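Local coordinates for protein peptidoglycan-binding domain 1 (PDB 5NM7) that probably binds and cleaves bacterial peptidoglycan as a modular phage endolysin, pairing a peptidoglycan-binding domain with a lysozyme-like N-acetylmuramidase domain, at residues G104-P113 and M203-L211; A180-L191 and Q210-A220. One frame throughout, in Å; residues are numbered along the deposited sequence.

Interaction 1 of 2, residues G104-P113 and M203-L211. With GLY (glycine), chain E.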
loop_
_atom_site.group_PDB
_atom_site.type_symbol
_atom_site.label_atom_id
_atom_site.label_comp_id
_atom_site.label_asym_id
_atom_site.label_seq_id
_atom_site.Cartn_x
_atom_site.Cartn_y
_atom_site.Cartn_z
ATOM N N GLY A 104 1.696 -2.587 1.852
ATOM C CA GLY A 104 3.009 -2.539 2.491
ATOM C C GLY A 104 4.047 -2.634 1.396
ATOM O O GLY A 104 4.439 -1.608 0.804
ATOM N N ALA A 105 4.468 -3.865 1.090
ATOM C CA ALA A 105 5.289 -4.065 -0.092
ATOM C C ALA A 105 4.455 -3.842 -1.380
ATOM O O ALA A 105 3.485 -4.530 -1.597
ATOM C CB ALA A 105 5.875 -5.471 -0.108
ATOM N N GLY A 106 4.899 -2.912 -2.203
ATOM C CA GLY A 106 4.298 -2.669 -3.512
ATOM C C GLY A 106 4.814 -3.609 -4.596
ATOM O O GLY A 106 4.271 -3.638 -5.707
ATOM N N PHE A 107 5.880 -4.346 -4.274
ATOM C CA PHE A 107 6.493 -5.284 -5.210
ATOM C C PHE A 107 6.588 -6.675 -4.619
ATOM O O PHE A 107 6.758 -6.857 -3.401
ATOM C CB PHE A 107 7.907 -4.832 -5.578
ATOM C CG PHE A 107 7.947 -3.523 -6.273
ATOM C CD1 PHE A 107 8.136 -2.336 -5.551
ATOM C CD2 PHE A 107 7.718 -3.453 -7.636
ATOM C CE1 PHE A 107 8.150 -1.111 -6.190
ATOM C CE2 PHE A 107 7.748 -2.223 -8.272
ATOM C CZ PHE A 107 7.948 -1.055 -7.547
ATOM N N LEU A 108 6.438 -7.660 -5.502
ATOM C CA LEU A 108 6.657 -9.041 -5.182
ATOM C C LEU A 108 8.146 -9.248 -4.946
ATOM O O LEU A 108 8.962 -8.478 -5.400
ATOM C CB LEU A 108 6.253 -9.924 -6.349
ATOM C CG LEU A 108 4.787 -9.862 -6.778
ATOM C CD1 LEU A 108 4.588 -10.621 -8.089
ATOM C CD2 LEU A 108 3.895 -10.408 -5.688
ATOM N N PRO A 109 8.497 -10.347 -4.285
ATOM C CA PRO A 109 9.934 -10.649 -4.141
ATOM C C PRO A 109 10.700 -10.698 -5.475
ATOM O O PRO A 109 11.856 -10.267 -5.528
ATOM C CB PRO A 109 9.929 -11.999 -3.442
ATOM C CG PRO A 109 8.642 -12.042 -2.702
ATOM C CD PRO A 109 7.653 -11.320 -3.581
ATOM N N ASP A 110 10.042 -11.113 -6.565
ATOM C CA ASP A 110 10.681 -11.157 -7.878
ATOM C C ASP A 110 10.905 -9.795 -8.538
ATOM O O ASP A 110 11.526 -9.713 -9.594
ATOM C CB ASP A 110 9.960 -12.168 -8.848
ATOM C CG ASP A 110 8.566 -11.743 -9.276
ATOM O OD1 ASP A 110 7.673 -12.628 -9.360
ATOM O OD2 ASP A 110 8.349 -10.526 -9.524
ATOM N N GLY A 111 10.312 -8.728 -7.963
ATOM C CA GLY A 111 10.598 -7.373 -8.361
ATOM C C GLY A 111 9.464 -6.717 -9.149
ATOM O O GLY A 111 9.527 -5.540 -9.419
ATOM N N ARG A 112 8.461 -7.503 -9.549
ATOM C CA ARG A 112 7.336 -6.965 -10.297
ATOM C C ARG A 112 6.357 -6.386 -9.305
ATOM O O ARG A 112 6.263 -6.844 -8.176
ATOM C CB ARG A 112 6.664 -8.051 -11.108
ATOM C CG ARG A 112 7.617 -8.611 -12.176
ATOM C CD ARG A 112 6.992 -9.738 -12.927
ATOM N NE ARG A 112 6.797 -10.923 -12.093
ATOM C CZ ARG A 112 6.261 -12.076 -12.512
ATOM N NH1 ARG A 112 5.892 -12.239 -13.779
ATOM N NH2 ARG A 112 6.109 -13.088 -11.672
ATOM N N PRO A 113 5.560 -5.414 -9.750
ATOM C CA PRO A 113 4.544 -4.902 -8.811
ATOM C C PRO A 113 3.511 -5.946 -8.374
ATOM O O PRO A 113 3.161 -6.867 -9.118
ATOM C CB PRO A 113 3.887 -3.748 -9.589
ATOM C CG PRO A 113 4.411 -3.799 -10.974
ATOM C CD PRO A 113 5.551 -4.752 -11.062
ATOM N N MET A 203 4.044 2.053 -12.418
ATOM C CA MET A 203 3.819 1.148 -11.288
ATOM C C MET A 203 5.037 0.239 -11.081
ATOM O O MET A 203 5.309 -0.200 -9.988
ATOM C CB MET A 203 2.582 0.295 -11.472
ATOM C CG MET A 203 1.256 1.040 -11.632
ATOM S SD MET A 203 0.894 2.067 -10.181
ATOM C CE MET A 203 1.427 3.642 -10.707
ATOM N N LYS A 204 5.734 -0.077 -12.165
ATOM C CA LYS A 204 6.945 -0.921 -12.081
ATOM C C LYS A 204 8.195 -0.232 -11.539
ATOM O O LYS A 204 9.143 -0.925 -11.159
ATOM C CB LYS A 204 7.218 -1.488 -13.475
ATOM C CG LYS A 204 6.201 -2.468 -13.985
ATOM C CD LYS A 204 6.499 -2.864 -15.434
ATOM C CE LYS A 204 5.636 -4.051 -15.818
ATOM N NZ LYS A 204 5.781 -4.321 -17.266
ATOM N N VAL A 205 8.216 1.101 -11.493
ATOM C CA VAL A 205 9.388 1.865 -11.127
ATOM C C VAL A 205 9.601 1.884 -9.623
ATOM O O VAL A 205 10.685 1.572 -9.123
ATOM C CB VAL A 205 9.300 3.310 -11.660
ATOM C CG1 VAL A 205 10.401 4.208 -11.085
ATOM C CG2 VAL A 205 9.374 3.297 -13.185
ATOM N N SER A 206 8.574 2.258 -8.857
ATOM C CA SER A 206 8.792 2.451 -7.429
ATOM C C SER A 206 7.480 2.543 -6.676
ATOM O O SER A 206 6.419 2.772 -7.277
ATOM C CB SER A 206 9.547 3.734 -7.159
ATOM O OG SER A 206 8.765 4.871 -7.518
ATOM N N GLU A 207 7.584 2.366 -5.361
ATOM C CA GLU A 207 6.402 2.543 -4.500
ATOM C C GLU A 207 5.945 3.999 -4.511
ATOM O O GLU A 207 4.744 4.275 -4.379
ATOM C CB GLU A 207 6.691 2.113 -3.087
ATOM C CG GLU A 207 6.780 0.602 -2.988
ATOM C CD GLU A 207 6.989 0.107 -1.568
ATOM O OE1 GLU A 207 7.150 0.958 -0.665
ATOM O OE2 GLU A 207 6.990 -1.134 -1.388
ATOM N N ALA A 208 6.883 4.924 -4.663
ATOM C CA ALA A 208 6.519 6.336 -4.818
ATOM C C ALA A 208 5.555 6.571 -5.986
ATOM O O ALA A 208 4.598 7.320 -5.856
ATOM C CB ALA A 208 7.772 7.193 -4.951
ATOM N N GLU A 209 5.804 5.914 -7.132
ATOM C CA GLU A 209 4.896 6.014 -8.252
ATOM C C GLU A 209 3.551 5.371 -7.949
ATOM O O GLU A 209 2.516 5.859 -8.374
ATOM C CB GLU A 209 5.493 5.402 -9.525
ATOM C CG GLU A 209 6.651 6.211 -10.085
ATOM C CD GLU A 209 6.210 7.580 -10.642
ATOM O OE1 GLU A 209 5.061 7.693 -11.092
ATOM O OE2 GLU A 209 7.006 8.548 -10.664
ATOM N N GLN A 210 3.577 4.288 -7.188
ATOM C CA GLN A 210 2.356 3.596 -6.796
ATOM C C GLN A 210 1.518 4.466 -5.861
ATOM O O GLN A 210 0.299 4.498 -5.990
ATOM C CB GLN A 210 2.723 2.291 -6.143
ATOM C CG GLN A 210 3.389 1.361 -7.124
ATOM C CD GLN A 210 3.866 0.086 -6.462
ATOM O OE1 GLN A 210 3.623 -0.143 -5.286
ATOM N NE2 GLN A 210 4.503 -0.767 -7.242
ATOM N N LEU A 211 2.182 5.148 -4.944
ATOM C CA LEU A 211 1.513 6.149 -4.073
ATOM C C LEU A 211 0.977 7.323 -4.902
ATOM O O LEU A 211 -0.099 7.825 -4.607
ATOM C CB LEU A 211 2.440 6.699 -3.021
ATOM C CG LEU A 211 1.936 7.821 -2.085
ATOM C CD1 LEU A 211 0.734 7.382 -1.272
ATOM C CD2 LEU A 211 3.058 8.266 -1.184
HETATM N N GLY E . 2.781 12.239 -4.627
HETATM C CA GLY E . 3.129 10.934 -3.966
HETATM C C GLY E . 4.503 10.448 -4.352
HETATM O O GLY E . 5.160 11.173 -5.091
HETATM O OXT GLY E . 5.004 9.378 -3.935
HETATM O O HOH W 1 4.938 0.938 1.033
HETATM O O HOH W 2 8.082 -3.553 -2.236
HETATM O O HOH W 3 8.763 -3.636 -11.316
#
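Phe107 turns the edge of its ring into the break between helices 196-205 and 207-219. With CG set beside the backbone N (chi1 -63°), the ring tip turns back to the helices: CZ lies 3.6 Å from Ser206 CA, near the ring plane, while Gln210 NE2 sits over one face, 3.5 Å from CZ. That amide is fixed by two acceptors. Gln210 NE2 donates to Met203 O at 2.9 Å, nearly straight and in the plane of both groups, and more loosely to Gly106 O at 3.3 Å, which it meets from above the carbonyl plane; Gln210 OE1 accepts from Ala180 N. Ser206 is the N-cap of helix 207-219, its OG taking Glu209 N, within the lysozyme-like N-acetylmuramidase domain. One residue on, Glu207 extends beyond CG (chi2 -177°) to reach the loop, where Gly106 N donates to Glu207 OE2 at 2.9 Å and 173°, from above the carboxylate plane. The other oxygen, Glu207 OE1, takes Leu75 N and a salt bridge from Lys60, which ties this carboxylate to the peptidoglycan-binding region. Toward the exposed side, Pro113 CG rests on Lys204 CG at 3.7 Å, and a water joins Gly111 O to Lys204 O.

Interaction 2 of 2, residues A180-L191 and Q210-A220. With GLY (glycine), chain E.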
loop_
_atom_site.group_PDB
_atom_site.type_symbol
_atom_site.label_atom_id
_atom_site.label_comp_id
_atom_site.label_asym_id
_atom_site.label_seq_id
_atom_site.Cartn_x
_atom_site.Cartn_y
_atom_site.Cartn_z
ATOM N N ALA A 180 1.058 -0.907 -4.313
ATOM C CA ALA A 180 0.816 -0.920 -2.882
ATOM C C ALA A 180 -0.617 -0.519 -2.552
ATOM O O ALA A 180 -1.184 -1.022 -1.577
ATOM C CB ALA A 180 1.774 0.024 -2.181
ATOM N N PHE A 181 -1.224 0.339 -3.402
ATOM C CA PHE A 181 -2.630 0.749 -3.208
ATOM C C PHE A 181 -3.635 0.108 -4.142
ATOM O O PHE A 181 -4.804 0.449 -4.132
ATOM C CB PHE A 181 -2.711 2.283 -3.255
ATOM C CG PHE A 181 -1.981 2.912 -2.139
ATOM C CD1 PHE A 181 -2.591 3.103 -0.900
ATOM C CD2 PHE A 181 -0.658 3.224 -2.259
ATOM C CE1 PHE A 181 -1.883 3.620 0.153
ATOM C CE2 PHE A 181 0.032 3.779 -1.204
ATOM C CZ PHE A 181 -0.572 3.947 0.018
ATOM N N GLN A 182 -3.180 -0.847 -4.957
ATOM C CA GLN A 182 -4.052 -1.644 -5.788
ATOM C C GLN A 182 -5.023 -0.789 -6.612
ATOM O O GLN A 182 -6.252 -0.974 -6.554
ATOM C CB GLN A 182 -4.731 -2.728 -4.948
ATOM C CG GLN A 182 -3.744 -3.784 -4.484
ATOM C CD GLN A 182 -3.271 -4.655 -5.643
ATOM O OE1 GLN A 182 -4.024 -5.503 -6.106
ATOM N NE2 GLN A 182 -2.077 -4.418 -6.130
ATOM N N ILE A 183 -4.443 0.165 -7.325
ATOM C CA ILE A 183 -5.228 1.048 -8.198
ATOM C C ILE A 183 -5.528 0.294 -9.484
ATOM O O ILE A 183 -4.606 -0.256 -10.129
ATOM C CB ILE A 183 -4.509 2.362 -8.437
ATOM C CG1 ILE A 183 -4.190 3.078 -7.116
ATOM C CG2 ILE A 183 -5.325 3.252 -9.377
ATOM C CD1 ILE A 183 -5.381 3.409 -6.243
ATOM N N MET A 184 -6.812 0.247 -9.866
ATOM C CA MET A 184 -7.191 -0.385 -11.112
ATOM C C MET A 184 -6.639 0.348 -12.321
ATOM O O MET A 184 -6.721 1.569 -12.434
ATOM C CB MET A 184 -8.685 -0.507 -11.227
ATOM C CG MET A 184 -9.321 -1.465 -10.239
ATOM S SD MET A 184 -8.817 -3.177 -10.447
ATOM C CE MET A 184 -9.257 -3.557 -12.135
ATOM N N GLY A 185 -6.082 -0.411 -13.257
ATOM C CA GLY A 185 -5.504 0.135 -14.442
ATOM C C GLY A 185 -6.492 0.968 -15.291
ATOM O O GLY A 185 -6.063 1.909 -15.942
ATOM N N PHE A 186 -7.780 0.642 -15.233
ATOM C CA PHE A 186 -8.757 1.383 -16.038
ATOM C C PHE A 186 -8.904 2.854 -15.639
ATOM O O PHE A 186 -9.492 3.658 -16.412
ATOM C CB PHE A 186 -10.104 0.689 -16.083
ATOM C CG PHE A 186 -10.868 0.658 -14.784
ATOM C CD1 PHE A 186 -11.482 1.803 -14.274
ATOM C CD2 PHE A 186 -11.026 -0.527 -14.094
ATOM C CE1 PHE A 186 -12.196 1.749 -13.081
ATOM C CE2 PHE A 186 -11.737 -0.594 -12.913
ATOM C CZ PHE A 186 -12.325 0.545 -12.403
ATOM N N HIS A 187 -8.369 3.232 -14.493
ATOM C CA HIS A 187 -8.311 4.643 -14.101
ATOM C C HIS A 187 -7.245 5.462 -14.819
ATOM O O HIS A 187 -7.145 6.655 -14.579
ATOM C CB HIS A 187 -8.164 4.772 -12.564
ATOM C CG HIS A 187 -9.387 4.378 -11.811
ATOM N ND1 HIS A 187 -10.511 5.182 -11.733
ATOM C CD2 HIS A 187 -9.679 3.257 -11.121
ATOM C CE1 HIS A 187 -11.442 4.563 -11.038
ATOM N NE2 HIS A 187 -10.960 3.397 -10.640
ATOM N N TRP A 188 -6.378 4.842 -15.644
ATOM C CA TRP A 188 -5.202 5.562 -16.197
ATOM C C TRP A 188 -5.561 6.907 -16.838
ATOM O O TRP A 188 -4.878 7.909 -16.630
ATOM C CB TRP A 188 -4.428 4.695 -17.170
ATOM C CG TRP A 188 -5.158 4.408 -18.414
ATOM C CD1 TRP A 188 -5.859 3.305 -18.713
ATOM C CD2 TRP A 188 -5.199 5.241 -19.596
ATOM N NE1 TRP A 188 -6.377 3.394 -19.988
ATOM C CE2 TRP A 188 -5.978 4.583 -20.539
ATOM C CE3 TRP A 188 -4.658 6.498 -19.916
ATOM C CZ2 TRP A 188 -6.250 5.131 -21.817
ATOM C CZ3 TRP A 188 -4.982 7.074 -21.157
ATOM C CH2 TRP A 188 -5.742 6.360 -22.099
ATOM N N LYS A 189 -6.671 6.919 -17.576
ATOM C CA LYS A 189 -7.105 8.111 -18.304
ATOM C C LYS A 189 -7.625 9.191 -17.362
ATOM O O LYS A 189 -7.165 10.332 -17.425
ATOM C CB LYS A 189 -8.149 7.766 -19.350
ATOM C CG LYS A 189 -8.292 8.870 -20.403
ATOM C CD LYS A 189 -9.293 8.485 -21.478
ATOM C CE LYS A 189 -9.340 9.564 -22.541
ATOM N NZ LYS A 189 -10.234 9.199 -23.658
ATOM N N ALA A 190 -8.528 8.805 -16.481
ATOM C CA ALA A 190 -9.049 9.678 -15.421
ATOM C C ALA A 190 -7.967 10.294 -14.576
ATOM O O ALA A 190 -8.141 11.409 -14.077
ATOM C CB ALA A 190 -10.014 8.923 -14.526
ATOM N N LEU A 191 -6.868 9.553 -14.364
ATOM C CA LEU A 191 -5.778 10.021 -13.529
ATOM C C LEU A 191 -4.662 10.715 -14.290
ATOM O O LEU A 191 -3.630 11.059 -13.713
ATOM C CB LEU A 191 -5.211 8.838 -12.718
ATOM C CG LEU A 191 -6.191 8.078 -11.854
ATOM C CD1 LEU A 191 -5.531 7.086 -10.910
ATOM C CD2 LEU A 191 -7.167 8.954 -11.131
ATOM N N GLN A 210 3.577 4.288 -7.188
ATOM C CA GLN A 210 2.356 3.596 -6.796
ATOM C C GLN A 210 1.518 4.466 -5.861
ATOM O O GLN A 210 0.299 4.498 -5.990
ATOM C CB GLN A 210 2.723 2.291 -6.143
ATOM C CG GLN A 210 3.389 1.361 -7.124
ATOM C CD GLN A 210 3.866 0.086 -6.462
ATOM O OE1 GLN A 210 3.623 -0.143 -5.286
ATOM N NE2 GLN A 210 4.503 -0.767 -7.242
ATOM N N LEU A 211 2.182 5.148 -4.944
ATOM C CA LEU A 211 1.513 6.149 -4.073
ATOM C C LEU A 211 0.977 7.323 -4.902
ATOM O O LEU A 211 -0.099 7.825 -4.607
ATOM C CB LEU A 211 2.440 6.699 -3.021
ATOM C CG LEU A 211 1.936 7.821 -2.085
ATOM C CD1 LEU A 211 0.734 7.382 -1.272
ATOM C CD2 LEU A 211 3.058 8.266 -1.184
ATOM N N GLU A 212 1.722 7.751 -5.922
ATOM C CA GLU A 212 1.273 8.853 -6.801
ATOM C C GLU A 212 -0.038 8.475 -7.466
ATOM O O GLU A 212 -0.922 9.317 -7.585
ATOM C CB GLU A 212 2.353 9.223 -7.833
ATOM C CG GLU A 212 1.955 10.231 -8.924
ATOM C CD GLU A 212 1.546 11.587 -8.415
ATOM O OE1 GLU A 212 1.797 11.977 -7.245
ATOM O OE2 GLU A 212 0.898 12.333 -9.195
ATOM N N ALA A 213 -0.183 7.203 -7.881
ATOM C CA ALA A 213 -1.433 6.728 -8.423
ATOM C C ALA A 213 -2.560 6.852 -7.433
ATOM O O ALA A 213 -3.683 7.338 -7.783
ATOM C CB ALA A 213 -1.344 5.319 -8.938
ATOM N N PHE A 214 -2.284 6.463 -6.203
ATOM C CA PHE A 214 -3.282 6.644 -5.127
ATOM C C PHE A 214 -3.656 8.107 -4.950
ATOM O O PHE A 214 -4.840 8.427 -4.870
ATOM C CB PHE A 214 -2.797 6.035 -3.806
ATOM C CG PHE A 214 -3.606 6.431 -2.594
ATOM C CD1 PHE A 214 -4.720 5.702 -2.230
ATOM C CD2 PHE A 214 -3.249 7.520 -1.831
ATOM C CE1 PHE A 214 -5.472 6.057 -1.146
ATOM C CE2 PHE A 214 -4.015 7.891 -0.734
ATOM C CZ PHE A 214 -5.113 7.145 -0.395
ATOM N N VAL A 215 -2.662 8.975 -4.896
ATOM C CA VAL A 215 -2.916 10.422 -4.746
ATOM C C VAL A 215 -3.823 10.900 -5.877
ATOM O O VAL A 215 -4.840 11.582 -5.641
ATOM C CB VAL A 215 -1.603 11.204 -4.722
ATOM C CG1 VAL A 215 -1.820 12.691 -4.902
ATOM C CG2 VAL A 215 -0.876 10.932 -3.411
ATOM N N ARG A 216 -3.468 10.551 -7.109
ATOM C CA ARG A 216 -4.313 10.960 -8.252
ATOM C C ARG A 216 -5.718 10.396 -8.164
ATOM O O ARG A 216 -6.680 11.091 -8.523
ATOM C CB ARG A 216 -3.660 10.603 -9.574
ATOM C CG ARG A 216 -2.328 11.318 -9.812
ATOM C CD ARG A 216 -1.731 10.786 -11.101
ATOM N NE ARG A 216 -0.420 11.358 -11.400
ATOM C CZ ARG A 216 0.141 11.367 -12.620
ATOM N NH1 ARG A 216 -0.500 10.874 -13.670
ATOM N NH2 ARG A 216 1.363 11.897 -12.778
ATOM N N PHE A 217 -5.840 9.145 -7.718
ATOM C CA PHE A 217 -7.107 8.455 -7.576
ATOM C C PHE A 217 -8.012 9.198 -6.619
ATOM O O PHE A 217 -9.191 9.438 -6.920
ATOM C CB PHE A 217 -6.885 7.041 -7.088
ATOM C CG PHE A 217 -8.133 6.255 -6.892
ATOM C CD1 PHE A 217 -8.615 6.038 -5.619
ATOM C CD2 PHE A 217 -8.805 5.671 -7.960
ATOM C CE1 PHE A 217 -9.750 5.283 -5.444
ATOM C CE2 PHE A 217 -9.950 4.919 -7.793
ATOM C CZ PHE A 217 -10.435 4.723 -6.505
ATOM N N VAL A 218 -7.433 9.607 -5.506
ATOM C CA VAL A 218 -8.186 10.348 -4.490
ATOM C C VAL A 218 -8.548 11.737 -5.016
ATOM O O VAL A 218 -9.695 12.183 -4.847
ATOM C CB VAL A 218 -7.456 10.414 -3.163
ATOM C CG1 VAL A 218 -8.239 11.230 -2.156
ATOM C CG2 VAL A 218 -7.280 8.995 -2.604
ATOM N N LEU A 219 -7.597 12.402 -5.653
ATOM C CA LEU A 219 -7.851 13.719 -6.242
ATOM C C LEU A 219 -8.980 13.694 -7.263
ATOM O O LEU A 219 -9.703 14.697 -7.412
ATOM C CB LEU A 219 -6.588 14.318 -6.843
ATOM C CG LEU A 219 -5.499 14.821 -5.897
ATOM C CD1 LEU A 219 -4.234 15.200 -6.618
ATOM C CD2 LEU A 219 -5.982 15.980 -5.039
ATOM N N ALA A 220 -9.133 12.578 -7.967
ATOM C CA ALA A 220 -10.188 12.410 -8.968
ATOM C C ALA A 220 -11.584 12.185 -8.404
ATOM O O ALA A 220 -12.558 12.262 -9.159
ATOM C CB ALA A 220 -9.823 11.272 -9.912
HETATM N N GLY E . 2.781 12.239 -4.627
HETATM C CA GLY E . 3.129 10.934 -3.966
HETATM C C GLY E . 4.503 10.448 -4.352
HETATM O O GLY E . 5.160 11.173 -5.091
HETATM O OXT GLY E . 5.004 9.378 -3.935
HETATM O O HOH W 4 -0.764 1.623 -5.934
#
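Phe181, Ile183 and Leu191 pack along one side of helix 207-219, the segment 180-191 passing through a G1 beta bulge at Gln182 and Ile183, which both face Trp178, and through strand 183-184 into a turn of helical backbone. The contact thus joins the edge of the small antiparallel sheet of this lysozyme-like domain to a helix. These three residues are buried. Phe214 CB, by its place on the helix, lies over the Phe181 face, 4.1 Å from the ring centroid, a CH-pi contact; CG anti to the backbone N carries the Phe214 ring across Phe181, the planes inclined at 32° and Phe181 CD1 3.6 Å from Phe214 CD1. Leu211 runs alongside the Phe181 ring, pointing the same way, and its CD1 touches CE2. The Ala180 N to Gln210 OE1 hydrogen bond comes from well above the carbonyl plane, and a water links Phe181 N with Gln210 O. Ile183 continues the apolar seam, its CD1 4.0 Å from Phe217 CG. Leu191 reaches the helix backbone, CD2 3.4 Å from Arg216 O and CD1 against Ala213 O.

The far end is more exposed: His187, Phe217 and Arg216 partly, Ala220 fully. The His187 ring is nonetheless closely met, the edge of Phe217 pointing into its face in a T-shaped pair, planes at 85°. Ala220 CB meets Leu191 CD2 at the exposed end. The Arg216 guanidinium is held twice: NE donates in its own plane to Glu212 OE2, while Glu212 OE1 binds the glycine nitrogen and Arg86 (salt bridge), and NH1 reaches Leu191 O at 3.1 Å, tilted 28° from the guanidinium plane.

In the fold
Both interactions use helix 207-219, interaction 1 at its N-terminal start together with the end of helix 196-205, and interaction 2 along its length, and they share Gln210 and Leu211. Their centres are 14 Å apart, yet they touch: Met203 CE lies 3.7 Å from Ala213 CB, and Gly106 CA 3.9 Å from Ala180 CB. Interaction 1 is partly buried, with 364 Å² of surface covered, and combines one buried ring with amide, carboxylate and water bonds to loop backbone. Interaction 2 is a buried contact of 629 Å², mainly aromatic and aliphatic, with polar bonds at its two ends. Gln210 divides its amide between them, nitrogen to interaction 1 and oxygen to interaction 2, while Leu211 borders the bound glycine.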